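Long-range contacts in ESX-5 secretion system protein EccC5 (Mycobacterium tuberculosis, PDB 6J18), which binds ATP in this C-terminal ATPase domain and forms part of the ESX-5 type VII system that secretes EsxN and a number of PE_PGRS and PPE proteins: residues D64-V69 against E80-P85; R182-G187 against R196-G201; P202-I207 against V235-I240; L267-A272 against L294-D299. All coordinates share one frame; numbering follows the deposited sequence.

Four contacts follow one another along the chain, each closing its own loop, so none nests in or crosses another. Interaction 1 closes a loop around strand 75-79, at the surface. Interaction 2 brackets helix 190-194 and lies farthest out, about 36 Å from interactions 1 and 4 between centres. The chain then runs directly into interaction 3, which pairs the parallel strands 203-208 and 237-244; Arg182 joins the two contacts through NH2 to Pro202 O and NH1 to Val235 O. Interaction 4 pairs strands 267-269 and 292-296 in the same mixed sheet, its centre about 21 Å from that of interaction 3.

Interaction 1: residues D64-V69 against E80-P85; sequences DTRQGV and ELDLAP
A salt-bridge network of Asp64, Arg66 and Asp82 joins the loop after helix 54-61 to the turn between the antiparallel strands 75-79 and 85-87, with the Arg66 guanidinium reaching Pro85 O, Ala84 and Asp82 across the contact. Its direct hydrogen bond to 80-85 runs from Arg66 NH2 to Pro85 O, 2.8 Å with an N-H...O angle of 155°, and the oxygen lies in the guanidinium plane. Asp64 holds that plane from its own segment: NE and NH2 of Arg66 grip OD1 and OD2 side-on, one nitrogen to each oxygen. The bend at chi3 (-56°) turns the arginine back onto this carboxylate. Asp64 OD1 also takes the backbone N-H of Arg66, closing an Asx turn; N and NE reach this oxygen from opposite faces of the carboxylate. Asp64 OD2 is shared with the hydroxyl of Tyr87. Ala84 CB lies over one face of the guanidinium, 3.5 Å from Arg66 NH1, and Val69 CG2 is over the other, so an aliphatic carbon lies near the rim of each face. Toward Asp82 the ion pair is long, 3.8 Å from Arg66 NH1 to Asp82 OD2, with the two planes 79° apart. Water supplies the closer connection: one molecule accepts from Arg66 NH1 and donates to Asp82 OD2, while a second takes the same NH1 beside Pro85 O and Asp82 OD1. Asp82 builds an Asx turn of its own, its OD1 accepting from Ala84 N at 3.1 Å.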
# COMPACT_ATOMS: atom_id res chain seq x y z
N ASP A 64 -20.56 2.68 -8.56
CA ASP A 64 -19.57 3.41 -9.35
C ASP A 64 -19.08 2.57 -10.53
O ASP A 64 -18.43 1.54 -10.33
CB ASP A 64 -18.40 3.83 -8.46
CG ASP A 64 -17.40 4.72 -9.18
OD1 ASP A 64 -17.69 5.17 -10.31
OD2 ASP A 64 -16.32 4.98 -8.60
N THR A 65 -19.38 3.02 -11.74
CA THR A 65 -18.93 2.32 -12.94
C THR A 65 -18.06 3.20 -13.82
O THR A 65 -17.87 2.92 -15.00
CB THR A 65 -20.12 1.81 -13.78
OG1 THR A 65 -21.07 2.86 -13.96
CG2 THR A 65 -20.80 0.64 -13.08
N ARG A 66 -17.52 4.28 -13.24
CA ARG A 66 -16.62 5.17 -13.96
C ARG A 66 -15.43 4.43 -14.53
O ARG A 66 -15.00 3.41 -13.98
CB ARG A 66 -16.13 6.30 -13.05
CG ARG A 66 -17.15 7.36 -12.72
CD ARG A 66 -16.58 8.33 -11.70
NE ARG A 66 -16.14 7.62 -10.50
CZ ARG A 66 -15.26 8.11 -9.63
NH1 ARG A 66 -14.72 9.30 -9.82
NH2 ARG A 66 -14.92 7.39 -8.57
N GLN A 67 -14.89 4.94 -15.63
CA GLN A 67 -13.73 4.33 -16.26
C GLN A 67 -12.43 5.00 -15.82
O GLN A 67 -12.42 6.17 -15.45
CB GLN A 67 -13.86 4.38 -17.78
CG GLN A 67 -13.59 5.75 -18.41
CD GLN A 67 -14.78 6.68 -18.36
OE1 GLN A 67 -15.72 6.48 -17.59
NE2 GLN A 67 -14.76 7.72 -19.20
N GLY A 68 -11.34 4.23 -15.85
CA GLY A 68 -10.01 4.77 -15.64
C GLY A 68 -9.68 5.31 -14.26
O GLY A 68 -8.74 6.09 -14.12
N VAL A 69 -10.43 4.90 -13.25
CA VAL A 69 -10.17 5.36 -11.89
C VAL A 69 -9.91 4.19 -10.94
O VAL A 69 -9.68 4.39 -9.74
CB VAL A 69 -11.33 6.21 -11.34
CG1 VAL A 69 -11.49 7.49 -12.16
CG2 VAL A 69 -12.62 5.41 -11.34
N GLU A 80 -12.13 15.52 -3.40
CA GLU A 80 -12.66 16.87 -3.21
C GLU A 80 -13.44 17.34 -4.44
O GLU A 80 -14.42 18.07 -4.32
CB GLU A 80 -11.51 17.83 -2.91
CG GLU A 80 -11.91 19.30 -2.88
CD GLU A 80 -10.81 20.18 -2.30
OE1 GLU A 80 -9.98 20.69 -3.08
OE2 GLU A 80 -10.78 20.36 -1.06
N LEU A 81 -12.99 16.91 -5.61
CA LEU A 81 -13.54 17.36 -6.88
C LEU A 81 -15.02 17.02 -7.05
O LEU A 81 -15.82 17.89 -7.41
CB LEU A 81 -12.73 16.76 -8.03
CG LEU A 81 -12.56 17.61 -9.29
CD1 LEU A 81 -11.71 18.84 -9.00
CD2 LEU A 81 -11.95 16.78 -10.41
N ASP A 82 -15.38 15.77 -6.78
CA ASP A 82 -16.72 15.29 -7.08
C ASP A 82 -17.35 14.47 -5.95
O ASP A 82 -18.46 13.95 -6.11
CB ASP A 82 -16.69 14.45 -8.36
CG ASP A 82 -15.53 13.47 -8.39
OD1 ASP A 82 -15.02 13.12 -7.30
OD2 ASP A 82 -15.12 13.06 -9.49
N LEU A 83 -16.64 14.34 -4.84
CA LEU A 83 -17.09 13.55 -3.68
C LEU A 83 -17.30 12.08 -4.05
O LEU A 83 -17.99 11.35 -3.34
CB LEU A 83 -18.37 14.15 -3.09
CG LEU A 83 -18.28 15.59 -2.58
CD1 LEU A 83 -19.64 16.08 -2.09
CD2 LEU A 83 -17.23 15.72 -1.49
N ALA A 84 -16.67 11.65 -5.14
CA ALA A 84 -16.75 10.27 -5.61
C ALA A 84 -15.58 9.45 -5.06
O ALA A 84 -14.57 10.02 -4.65
CB ALA A 84 -16.77 10.24 -7.13
N PRO A 85 -15.72 8.11 -5.03
CA PRO A 85 -14.66 7.25 -4.50
C PRO A 85 -13.30 7.42 -5.17
O PRO A 85 -13.21 7.70 -6.37
CB PRO A 85 -15.20 5.84 -4.75
CG PRO A 85 -16.66 5.99 -4.74
CD PRO A 85 -16.93 7.34 -5.35
O HOH W 1 -13.28 10.46 -7.76
O HOH W 2 -15.38 11.45 -11.61

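Interaction 2: residues R182-G187 against R196-G201; sequences REPPPG and RSWWSG
The touching parts, 182-185 and 198-201, run nearly antiparallel, 159° apart, with CA atoms 5.2 Å apart at both Arg182-Trp199 and Pro184-Trp198. They belong to the two arms of the excursion around helix 190-194, between helix 165-180 and strand 203-208, and they meet at the protein surface through CH-pi and apolar contacts of side chains. The Arg182 side chain lies over one face of the Trp199 indole, its guanidinium nearly parallel to the ring (planes 16° apart) and offset toward the rim, CZ 3.4 Å from Trp199 CZ3. Its aliphatic part follows the same face, CD making a CH-pi contact 3.7 Å from the centroid of the six-membered ring. The chain is extended from CG to NE (chi3 163°), which carries the guanidinium to the far rim of the indole, with NH2 beside Gly201. There NH1 donates to Val235 O and NH2 to Pro202 O, so the buried charge is fixed by backbone carbonyls just ahead of strands 203-208 and 237-244, while the edge of the indole lies over the rim of one guanidinium face. Trp198 receives two prolines, each crossing it at about a right angle. Pro184 CB stands over the five-membered ring, 3.9 Å from Trp198 CG, and both residues also rest on Leu193 of the intervening helix. Farther along the ring, Pro185 CD comes to 3.5 Å from Trp198 CE3.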
# COMPACT_ATOMS: atom_id res chain seq x y z
N ARG A 182 8.54 -16.08 -9.22
CA ARG A 182 7.41 -15.70 -10.06
C ARG A 182 7.85 -15.23 -11.45
O ARG A 182 7.70 -14.06 -11.81
CB ARG A 182 6.57 -14.63 -9.36
CG ARG A 182 5.94 -15.15 -8.08
CD ARG A 182 4.80 -14.27 -7.61
NE ARG A 182 3.95 -14.98 -6.65
CZ ARG A 182 2.87 -14.47 -6.08
NH1 ARG A 182 2.48 -13.23 -6.37
NH2 ARG A 182 2.16 -15.19 -5.22
N GLU A 183 8.38 -16.17 -12.22
CA GLU A 183 8.77 -15.96 -13.61
C GLU A 183 9.06 -17.33 -14.21
O GLU A 183 9.32 -18.28 -13.48
CB GLU A 183 9.99 -15.05 -13.71
CG GLU A 183 11.26 -15.64 -13.15
CD GLU A 183 12.39 -14.64 -13.10
OE1 GLU A 183 12.11 -13.43 -12.96
OE2 GLU A 183 13.56 -15.07 -13.21
N PRO A 184 9.02 -17.44 -15.55
CA PRO A 184 9.30 -18.75 -16.15
C PRO A 184 10.74 -19.20 -15.95
O PRO A 184 11.61 -18.36 -15.70
CB PRO A 184 9.01 -18.52 -17.64
CG PRO A 184 8.18 -17.29 -17.71
CD PRO A 184 8.63 -16.44 -16.56
N PRO A 185 10.99 -20.51 -16.04
CA PRO A 185 12.37 -21.02 -16.07
C PRO A 185 13.12 -20.45 -17.26
O PRO A 185 12.50 -20.15 -18.28
CB PRO A 185 12.18 -22.54 -16.19
CG PRO A 185 10.81 -22.80 -15.66
CD PRO A 185 10.00 -21.60 -16.04
N PRO A 186 14.45 -20.31 -17.14
CA PRO A 186 15.24 -19.70 -18.22
C PRO A 186 15.41 -20.59 -19.44
O PRO A 186 15.47 -21.82 -19.31
CB PRO A 186 16.59 -19.44 -17.54
CG PRO A 186 16.68 -20.50 -16.50
CD PRO A 186 15.28 -20.69 -15.99
N GLY A 187 15.48 -19.98 -20.62
CA GLY A 187 15.82 -20.68 -21.84
C GLY A 187 14.78 -21.65 -22.38
O GLY A 187 15.14 -22.66 -22.98
N ARG A 196 1.47 -22.61 -20.74
CA ARG A 196 0.90 -22.33 -19.44
C ARG A 196 1.39 -21.03 -18.82
O ARG A 196 2.26 -20.35 -19.36
CB ARG A 196 1.22 -23.47 -18.48
CG ARG A 196 2.72 -23.71 -18.35
CD ARG A 196 3.07 -24.45 -17.08
NE ARG A 196 2.27 -25.65 -16.90
CZ ARG A 196 2.52 -26.81 -17.50
NH1 ARG A 196 3.55 -26.92 -18.33
NH2 ARG A 196 1.74 -27.86 -17.28
N SER A 197 0.81 -20.69 -17.67
CA SER A 197 1.40 -19.71 -16.78
C SER A 197 2.37 -20.46 -15.88
O SER A 197 2.05 -21.55 -15.40
CB SER A 197 0.34 -18.98 -15.95
OG SER A 197 -0.54 -19.90 -15.33
N TRP A 198 3.55 -19.90 -15.66
CA TRP A 198 4.63 -20.66 -15.03
C TRP A 198 4.75 -20.43 -13.53
O TRP A 198 5.47 -21.15 -12.85
CB TRP A 198 5.94 -20.36 -15.73
CG TRP A 198 5.98 -20.97 -17.09
CD1 TRP A 198 5.55 -20.41 -18.26
CD2 TRP A 198 6.45 -22.29 -17.42
NE1 TRP A 198 5.73 -21.29 -19.30
CE2 TRP A 198 6.28 -22.45 -18.81
CE3 TRP A 198 6.99 -23.34 -16.68
CZ2 TRP A 198 6.64 -23.62 -19.47
CZ3 TRP A 198 7.35 -24.50 -17.34
CH2 TRP A 198 7.17 -24.63 -18.72
N TRP A 199 4.04 -19.42 -13.03
CA TRP A 199 3.92 -19.26 -11.59
C TRP A 199 2.45 -19.08 -11.22
O TRP A 199 1.67 -18.52 -11.98
CB TRP A 199 4.76 -18.09 -11.08
CG TRP A 199 4.25 -16.73 -11.46
CD1 TRP A 199 4.63 -15.98 -12.54
CD2 TRP A 199 3.28 -15.94 -10.75
NE1 TRP A 199 3.96 -14.79 -12.55
CE2 TRP A 199 3.12 -14.74 -11.47
CE3 TRP A 199 2.52 -16.14 -9.59
CZ2 TRP A 199 2.24 -13.74 -11.06
CZ3 TRP A 199 1.65 -15.15 -9.19
CH2 TRP A 199 1.51 -13.96 -9.92
N SER A 200 2.09 -19.58 -10.04
CA SER A 200 0.73 -19.46 -9.55
C SER A 200 0.76 -19.02 -8.10
O SER A 200 1.71 -19.29 -7.37
CB SER A 200 -0.01 -20.79 -9.68
OG SER A 200 0.03 -21.27 -11.01
N GLY A 201 -0.29 -18.32 -7.68
CA GLY A 201 -0.37 -17.87 -6.30
C GLY A 201 -1.13 -16.57 -6.16
O GLY A 201 -1.45 -15.92 -7.15

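Interaction 3: residues P202-I207 against V235-I240; sequences PEIFLI and VGLHVI
Glu203 and His238 form the side-chain hydrogen bond of this strand pair: His238 NE2 donates to Glu203 OE1 at 3.0 Å, moderately bent at 141°. OE1 uses its anti lone pair, away from OE2, and sits 24° out of the imidazole plane. A bend at chi2 (-71°) brings the Glu203 carboxylate over Gly236 and toward the histidine. The other ring nitrogen, ND1, binds Ser94 O, so both imidazole nitrogens are engaged. Between the backbones, Ile204 N reaches Gly236 O at 2.8 Å; Ile204 O then accepts from His238 N, Leu206 N donates to His238 O, and Leu206 O receives Ile240 N. Ile204 and Leu206 thus satisfy both their N-H and C=O groups on this neighbour, whereas Pro202 O takes Arg182 NH2; Glu203, Phe205 and Ile207 bond through their backbones to strand 137-143 on the opposite side. Strand 203-208, helix 232-235 and strand 237-244 make a beta-alpha-beta unit at the centre of the FtsK/SpoIIIE-type ATPase sheet, the two strands being nearly parallel. On the face carrying Phe205, His238 and Ile240, the Phe205 and His238 rings form an offset stack, their centroids 4.7 Å apart; Ile240 CD1 meets the Phe205 ring at its edge, and helix 106-120 packs over this side. On the reverse face, which rests on helix 165-180, Ile204 CG2 touches Leu237 CD1 at 4.0 Å. Peptide oxygens also receive weaker CA-H donors, as where Phe205 CA lies 3.4 Å from His238 O.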
# COMPACT_ATOMS: atom_id res chain seq x y z
N PRO A 202 -1.40 -16.18 -4.91
CA PRO A 202 -2.20 -14.99 -4.63
C PRO A 202 -1.42 -13.70 -4.84
O PRO A 202 -0.19 -13.71 -4.95
CB PRO A 202 -2.55 -15.15 -3.15
CG PRO A 202 -1.38 -15.88 -2.59
CD PRO A 202 -0.93 -16.83 -3.68
N GLU A 203 -2.16 -12.60 -4.92
CA GLU A 203 -1.58 -11.26 -4.94
C GLU A 203 -0.90 -11.01 -3.60
O GLU A 203 -1.43 -11.35 -2.55
CB GLU A 203 -2.66 -10.21 -5.22
CG GLU A 203 -3.30 -10.35 -6.60
CD GLU A 203 -2.35 -9.96 -7.71
OE1 GLU A 203 -1.92 -8.77 -7.77
OE2 GLU A 203 -2.01 -10.84 -8.52
N ILE A 204 0.30 -10.44 -3.65
CA ILE A 204 1.08 -10.20 -2.44
C ILE A 204 1.09 -8.72 -2.07
O ILE A 204 1.55 -7.88 -2.85
CB ILE A 204 2.53 -10.70 -2.59
CG1 ILE A 204 2.54 -12.22 -2.69
CG2 ILE A 204 3.38 -10.24 -1.41
CD1 ILE A 204 3.91 -12.81 -2.98
N PHE A 205 0.57 -8.40 -0.89
CA PHE A 205 0.59 -7.03 -0.39
C PHE A 205 1.64 -6.87 0.71
O PHE A 205 1.47 -7.40 1.81
CB PHE A 205 -0.79 -6.63 0.15
CG PHE A 205 -1.85 -6.50 -0.90
CD1 PHE A 205 -2.53 -7.60 -1.37
CD2 PHE A 205 -2.16 -5.25 -1.42
CE1 PHE A 205 -3.51 -7.47 -2.34
CE2 PHE A 205 -3.14 -5.11 -2.40
CZ PHE A 205 -3.81 -6.22 -2.85
N LEU A 206 2.72 -6.17 0.40
CA LEU A 206 3.70 -5.81 1.41
C LEU A 206 3.29 -4.49 2.05
O LEU A 206 3.42 -3.43 1.44
CB LEU A 206 5.10 -5.70 0.81
CG LEU A 206 6.19 -5.13 1.73
CD1 LEU A 206 6.32 -5.95 3.00
CD2 LEU A 206 7.52 -5.05 1.00
N ILE A 207 2.78 -4.56 3.27
CA ILE A 207 2.28 -3.38 3.95
C ILE A 207 3.19 -2.99 5.11
O ILE A 207 3.38 -3.77 6.05
CB ILE A 207 0.85 -3.60 4.47
CG1 ILE A 207 -0.09 -3.87 3.29
CG2 ILE A 207 0.38 -2.40 5.27
CD1 ILE A 207 -1.48 -4.29 3.69
N VAL A 235 4.63 -9.81 -11.11
CA VAL A 235 4.82 -10.77 -10.02
C VAL A 235 3.71 -10.64 -8.98
O VAL A 235 3.77 -11.26 -7.92
CB VAL A 235 6.19 -10.59 -9.33
CG1 VAL A 235 7.32 -10.84 -10.32
CG2 VAL A 235 6.31 -9.20 -8.72
N GLY A 236 2.70 -9.84 -9.30
CA GLY A 236 1.55 -9.66 -8.43
C GLY A 236 1.91 -9.07 -7.08
O GLY A 236 1.41 -9.51 -6.05
N LEU A 237 2.78 -8.07 -7.09
CA LEU A 237 3.24 -7.44 -5.86
C LEU A 237 2.64 -6.05 -5.68
O LEU A 237 2.53 -5.28 -6.63
CB LEU A 237 4.77 -7.36 -5.84
CG LEU A 237 5.42 -6.56 -4.71
CD1 LEU A 237 5.16 -7.20 -3.36
CD2 LEU A 237 6.92 -6.40 -4.96
N HIS A 238 2.25 -5.74 -4.45
CA HIS A 238 1.78 -4.40 -4.10
C HIS A 238 2.48 -3.91 -2.84
O HIS A 238 2.36 -4.52 -1.78
CB HIS A 238 0.26 -4.39 -3.90
CG HIS A 238 -0.51 -4.90 -5.08
ND1 HIS A 238 -0.74 -4.13 -6.20
CD2 HIS A 238 -1.10 -6.10 -5.31
CE1 HIS A 238 -1.44 -4.84 -7.07
NE2 HIS A 238 -1.67 -6.03 -6.56
N VAL A 239 3.21 -2.81 -2.96
CA VAL A 239 3.91 -2.23 -1.82
C VAL A 239 3.20 -0.98 -1.32
O VAL A 239 3.07 0.01 -2.05
CB VAL A 239 5.37 -1.89 -2.16
CG1 VAL A 239 6.08 -1.34 -0.94
CG2 VAL A 239 6.09 -3.12 -2.70
N ILE A 240 2.72 -1.03 -0.08
CA ILE A 240 2.00 0.09 0.51
C ILE A 240 2.68 0.51 1.81
O ILE A 240 2.70 -0.25 2.79
CB ILE A 240 0.53 -0.28 0.78
CG1 ILE A 240 -0.13 -0.79 -0.51
CG2 ILE A 240 -0.23 0.93 1.29
CD1 ILE A 240 -1.54 -1.30 -0.32

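Interaction 4: residues L267-A272 against L294-D299; sequences LLVMDA and LLMAED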
# COMPACT_ATOMS: atom_id res chain seq x y z
N LEU A 267 1.56 9.28 -4.19
CA LEU A 267 2.01 9.73 -2.88
C LEU A 267 0.95 10.60 -2.21
O LEU A 267 0.67 11.71 -2.67
CB LEU A 267 3.33 10.49 -3.00
CG LEU A 267 3.86 11.16 -1.73
CD1 LEU A 267 4.20 10.14 -0.67
CD2 LEU A 267 5.08 12.01 -2.06
N LEU A 268 0.36 10.10 -1.13
CA LEU A 268 -0.60 10.87 -0.37
C LEU A 268 0.10 11.70 0.69
O LEU A 268 0.64 11.16 1.66
CB LEU A 268 -1.65 9.97 0.28
CG LEU A 268 -2.76 10.71 1.02
CD1 LEU A 268 -3.65 11.45 0.02
CD2 LEU A 268 -3.59 9.77 1.88
N VAL A 269 0.11 13.01 0.51
CA VAL A 269 0.69 13.91 1.49
C VAL A 269 -0.41 14.47 2.39
O VAL A 269 -1.13 15.39 2.00
CB VAL A 269 1.46 15.06 0.84
CG1 VAL A 269 2.11 15.94 1.90
CG2 VAL A 269 2.51 14.52 -0.12
N MET A 270 -0.55 13.90 3.58
CA MET A 270 -1.58 14.34 4.51
C MET A 270 -1.12 15.62 5.20
O MET A 270 -0.33 16.39 4.62
CB MET A 270 -1.88 13.23 5.52
CG MET A 270 -2.10 11.87 4.84
SD MET A 270 -2.77 10.55 5.88
CE MET A 270 -4.46 11.10 6.08
N ASP A 271 -1.61 15.88 6.41
CA ASP A 271 -1.23 17.08 7.15
C ASP A 271 0.29 17.23 7.22
O ASP A 271 0.98 16.35 7.72
CB ASP A 271 -1.82 17.06 8.56
CG ASP A 271 -1.31 18.19 9.42
OD1 ASP A 271 -1.68 19.36 9.15
OD2 ASP A 271 -0.54 17.93 10.37
N ALA A 272 0.80 18.34 6.70
CA ALA A 272 2.24 18.51 6.56
C ALA A 272 2.69 19.97 6.64
O ALA A 272 1.88 20.88 6.81
CB ALA A 272 2.71 17.89 5.25
N LEU A 294 -3.32 15.36 0.24
CA LEU A 294 -3.14 15.74 -1.15
C LEU A 294 -2.53 14.57 -1.92
O LEU A 294 -1.36 14.25 -1.73
CB LEU A 294 -2.25 16.98 -1.26
CG LEU A 294 -1.86 17.47 -2.65
CD1 LEU A 294 -3.09 17.69 -3.52
CD2 LEU A 294 -1.04 18.75 -2.55
N LEU A 295 -3.34 13.93 -2.75
CA LEU A 295 -2.89 12.75 -3.49
C LEU A 295 -2.09 13.16 -4.72
O LEU A 295 -2.65 13.60 -5.72
CB LEU A 295 -4.09 11.89 -3.90
CG LEU A 295 -3.79 10.56 -4.59
CD1 LEU A 295 -2.85 9.72 -3.74
CD2 LEU A 295 -5.09 9.81 -4.86
N MET A 296 -0.77 13.02 -4.64
CA MET A 296 0.13 13.51 -5.68
C MET A 296 0.50 12.47 -6.73
O MET A 296 0.74 11.30 -6.41
CB MET A 296 1.41 14.06 -5.06
CG MET A 296 1.24 15.27 -4.17
SD MET A 296 2.83 15.84 -3.52
CE MET A 296 2.33 17.26 -2.55
N ALA A 297 0.55 12.91 -7.99
CA ALA A 297 1.21 12.16 -9.05
C ALA A 297 2.64 12.69 -9.16
O ALA A 297 3.37 12.73 -8.17
CB ALA A 297 0.47 12.30 -10.37
N GLU A 298 3.04 13.14 -10.34
CA GLU A 298 4.34 13.77 -10.51
C GLU A 298 4.25 15.30 -10.44
O GLU A 298 4.96 15.94 -9.65
CB GLU A 298 4.97 13.35 -11.83
CG GLU A 298 3.98 12.80 -12.84
CD GLU A 298 4.65 12.08 -13.98
OE1 GLU A 298 5.88 12.25 -14.15
OE2 GLU A 298 3.97 11.29 -14.67
N ASP A 299 3.36 15.88 -11.24
CA ASP A 299 3.22 17.33 -11.28
C ASP A 299 1.85 17.79 -10.79
O ASP A 299 1.67 18.96 -10.46
CB ASP A 299 3.47 17.85 -12.69
CG ASP A 299 4.92 17.76 -13.11
OD1 ASP A 299 5.71 17.12 -12.39
OD2 ASP A 299 5.29 18.36 -14.15
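Val269 and Met296 meet on one face of an antiparallel strand pair, the methionine lying obliquely across the valine. Met296 leaves its strand with CG anti to the carbonyl carbon (chi1 -64°) and stays extended beyond it, so that its sulfur and terminal methyl arrive together at one valine branch: SD and CE are each 3.7 Å from Val269 CG2. On the way, Met296 CB passes 3.4 Å from Leu267 O. Leu267 projects from this same face, and both it and Met296 pack on Ile279 and Arg280 of strand 278-280. Leu268 and Leu295 occupy the other face as a non-hydrogen-bonded pair, their CA atoms 4.3 Å apart. Here the branch end of Leu268 bends over the partner backbone: CD1 comes to 3.7 Å from Leu295 N and 4.0 Å from Leu295 CB. Leu268 also lies against Val304 and Val306 of strand 301-306. On either side of this central pair, two hydrogen-bonded pairs hold the strands in register. Leu267 and Met296 exchange N-H and C=O in both directions, as do Val269 and Leu294, where Leu294 N to Val269 O measures 2.8 Å. Farther along, Asp271 makes a salt bridge to Arg101 of the predicted ATP-binding loop. Strand 267-269 pairs in parallel with strand 96-100 on its other side, so this contact is the point where the parallel nucleotide-binding sheet of the FtsK/SpoIIIE-type ATPase continues into antiparallel strands, with the side chain of Leu268 about 8 Å from the bound ATP.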